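Long-range contact in BamaA.19900.a (Balamuthia mandrillaris, PDB 6VZZ), which is a glucokinase of the actin-ATPase clan and probably phosphorylates glucose, which it binds in this structure, at the expense of ATP: residues Glu148-Gly153 against Val378-His383. Numbering follows the deposited sequence.
Sequences EGTCYG and VNLNLH
The hydroxyl OG1 of T150 meets two oxygens, N381 OD1 across the contact and the carbonyl of D146 one turn back in its own helix. OG1 is placed as donor to OD1, but the modelled separation of OG1 and OD1, 2.4 Å, is too short to trust at this resolution, which leaves this bond doubtful; the one proton is probably shared between OD1 and D146 O, or alternates between them. T150 has chi1 -59°, which turns OG1 back beside its own N and sets CG2 against L380 CB at 4.2 Å. On the far end of the N381 amide, ND2 is bonded to D42 OD1, which probably helps fix the rotation that presents OD1 to the threonine.

Elsewhere the side chains and carbonyl of helix 380-389 press on bare glycine backbone. The CA atoms of T150 and N381 lie 4.5 Å apart, and those of G153 and H383 4.9 Å, an approach made at a helix surface where G149 and G153 carry no side chains. L380 O reaches G153 CA at 3.8 Å, while L380 CD2 rests 4.1 Å from G153 C. H383 adds its CB against G153, and its ring folds back: ND1 joins the backbone N of H383 on N379 O, the N-cap residue's carbonyl, approaching 54° above the carbonyl plane with an N-H...O angle of 144°.

The N381 side chain is about 7 Å from bound beta-D-glucopyranose, and D146 lines that pocket. Helix 146-159 follows edge strand 141-145, and its C151 packs on strands 195-201 and 213-216 of the other large sheet; helix 380-389, entered after strand 370-374 of that second sheet, lays L382 on strand 47-54 of the first, so the pair bridges the two sheets.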
loop_
_atom_site.group_PDB
_atom_site.type_symbol
_atom_site.label_atom_id
_atom_site.label_comp_id
_atom_site.label_asym_id
_atom_site.label_seq_id
_atom_site.Cartn_x
_atom_site.Cartn_y
_atom_site.Cartn_z
ATOM N N GLU A 148 -8.860 -4.665 9.837
ATOM C CA GLU A 148 -10.052 -4.644 9.003
ATOM C C GLU A 148 -11.301 -4.438 9.857
ATOM O O GLU A 148 -12.208 -3.686 9.478
ATOM C CB GLU A 148 -10.119 -5.945 8.198
ATOM C CG GLU A 148 -11.403 -6.174 7.422
ATOM C CD GLU A 148 -11.347 -7.435 6.569
ATOM O OE1 GLU A 148 -10.442 -8.277 6.789
ATOM O OE2 GLU A 148 -12.210 -7.582 5.669
ATOM N N GLY A 149 -11.352 -5.070 11.033
ATOM C CA GLY A 149 -12.456 -4.817 11.945
ATOM C C GLY A 149 -12.469 -3.393 12.478
ATOM O O GLY A 149 -13.536 -2.790 12.642
ATOM N N THR A 150 -11.285 -2.841 12.763
ATOM C CA THR A 150 -11.197 -1.452 13.207
ATOM C C THR A 150 -11.830 -0.520 12.187
ATOM O O THR A 150 -12.610 0.374 12.539
ATOM C CB THR A 150 -9.734 -1.060 13.437
ATOM O OG1 THR A 150 -9.146 -1.914 14.428
ATOM C CG2 THR A 150 -9.635 0.385 13.887
ATOM N N CYS A 151 -11.517 -0.728 10.908
ATOM C CA CYS A 151 -12.056 0.149 9.878
ATOM C C CYS A 151 -13.580 0.090 9.835
ATOM O O CYS A 151 -14.239 1.135 9.732
ATOM C CB CYS A 151 -11.445 -0.203 8.527
ATOM S SG CYS A 151 -9.667 0.115 8.506
ATOM N N TYR A 152 -14.164 -1.110 9.925
ATOM C CA TYR A 152 -15.622 -1.184 9.936
ATOM C C TYR A 152 -16.189 -0.464 11.150
ATOM O O TYR A 152 -17.227 0.205 11.058
ATOM C CB TYR A 152 -16.090 -2.637 9.901
ATOM C CG TYR A 152 -15.924 -3.281 8.551
ATOM C CD1 TYR A 152 -16.694 -2.865 7.465
ATOM C CD2 TYR A 152 -15.001 -4.297 8.354
ATOM C CE1 TYR A 152 -16.548 -3.455 6.219
ATOM C CE2 TYR A 152 -14.837 -4.883 7.112
ATOM C CZ TYR A 152 -15.615 -4.461 6.052
ATOM O OH TYR A 152 -15.458 -5.046 4.821
ATOM N N GLY A 153 -15.506 -0.566 12.289
ATOM C CA GLY A 153 -15.917 0.203 13.448
ATOM C C GLY A 153 -15.847 1.696 13.199
ATOM O O GLY A 153 -16.781 2.437 13.522
ATOM N N VAL A 378 -12.319 2.411 23.544
ATOM C CA VAL A 378 -13.486 1.816 22.913
ATOM C C VAL A 378 -12.944 0.739 21.988
ATOM O O VAL A 378 -11.942 0.948 21.293
ATOM C CB VAL A 378 -14.348 2.862 22.174
ATOM C CG1 VAL A 378 -13.536 3.635 21.157
ATOM C CG2 VAL A 378 -15.526 2.190 21.503
ATOM N N ASN A 379 -13.537 -0.447 22.017
ATOM C CA ASN A 379 -12.960 -1.536 21.238
ATOM C C ASN A 379 -13.569 -1.456 19.847
ATOM O O ASN A 379 -14.644 -1.984 19.574
ATOM C CB ASN A 379 -13.172 -2.884 21.912
ATOM C CG ASN A 379 -12.156 -3.915 21.446
ATOM O OD1 ASN A 379 -11.674 -3.847 20.318
ATOM N ND2 ASN A 379 -11.807 -4.853 22.313
ATOM N N LEU A 380 -12.884 -0.737 18.965
ATOM C CA LEU A 380 -13.382 -0.549 17.611
ATOM C C LEU A 380 -13.419 -1.865 16.852
ATOM O O LEU A 380 -14.266 -2.042 15.970
ATOM C CB LEU A 380 -12.516 0.482 16.879
ATOM C CG LEU A 380 -12.710 1.946 17.295
ATOM C CD1 LEU A 380 -11.613 2.824 16.709
ATOM C CD2 LEU A 380 -14.069 2.461 16.857
ATOM N N ASN A 381 -12.515 -2.793 17.181
ATOM C CA ASN A 381 -12.526 -4.110 16.556
ATOM C C ASN A 381 -13.839 -4.830 16.814
ATOM O O ASN A 381 -14.406 -5.449 15.903
ATOM C CB ASN A 381 -11.362 -4.949 17.081
ATOM C CG ASN A 381 -10.018 -4.338 16.766
ATOM O OD1 ASN A 381 -9.940 -3.241 16.206
ATOM N ND2 ASN A 381 -8.949 -5.034 17.134
ATOM N N LEU A 382 -14.326 -4.776 18.057
ATOM C CA LEU A 382 -15.567 -5.460 18.395
ATOM C C LEU A 382 -16.748 -4.828 17.680
ATOM O O LEU A 382 -17.630 -5.543 17.190
ATOM C CB LEU A 382 -15.789 -5.453 19.906
ATOM C CG LEU A 382 -14.847 -6.316 20.743
ATOM C CD1 LEU A 382 -15.145 -6.095 22.200
ATOM C CD2 LEU A 382 -14.999 -7.782 20.383
ATOM N N HIS A 383 -16.782 -3.491 17.609
ATOM C CA HIS A 383 -17.827 -2.823 16.839
ATOM C C HIS A 383 -17.799 -3.282 15.388
ATOM O O HIS A 383 -18.842 -3.607 14.810
ATOM C CB HIS A 383 -17.674 -1.301 16.919
ATOM C CG HIS A 383 -18.203 -0.700 18.184
ATOM N ND1 HIS A 383 -17.387 -0.336 19.234
ATOM C CD2 HIS A 383 -19.463 -0.386 18.563
ATOM C CE1 HIS A 383 -18.122 0.174 20.207
ATOM N NE2 HIS A 383 -19.385 0.152 19.825
#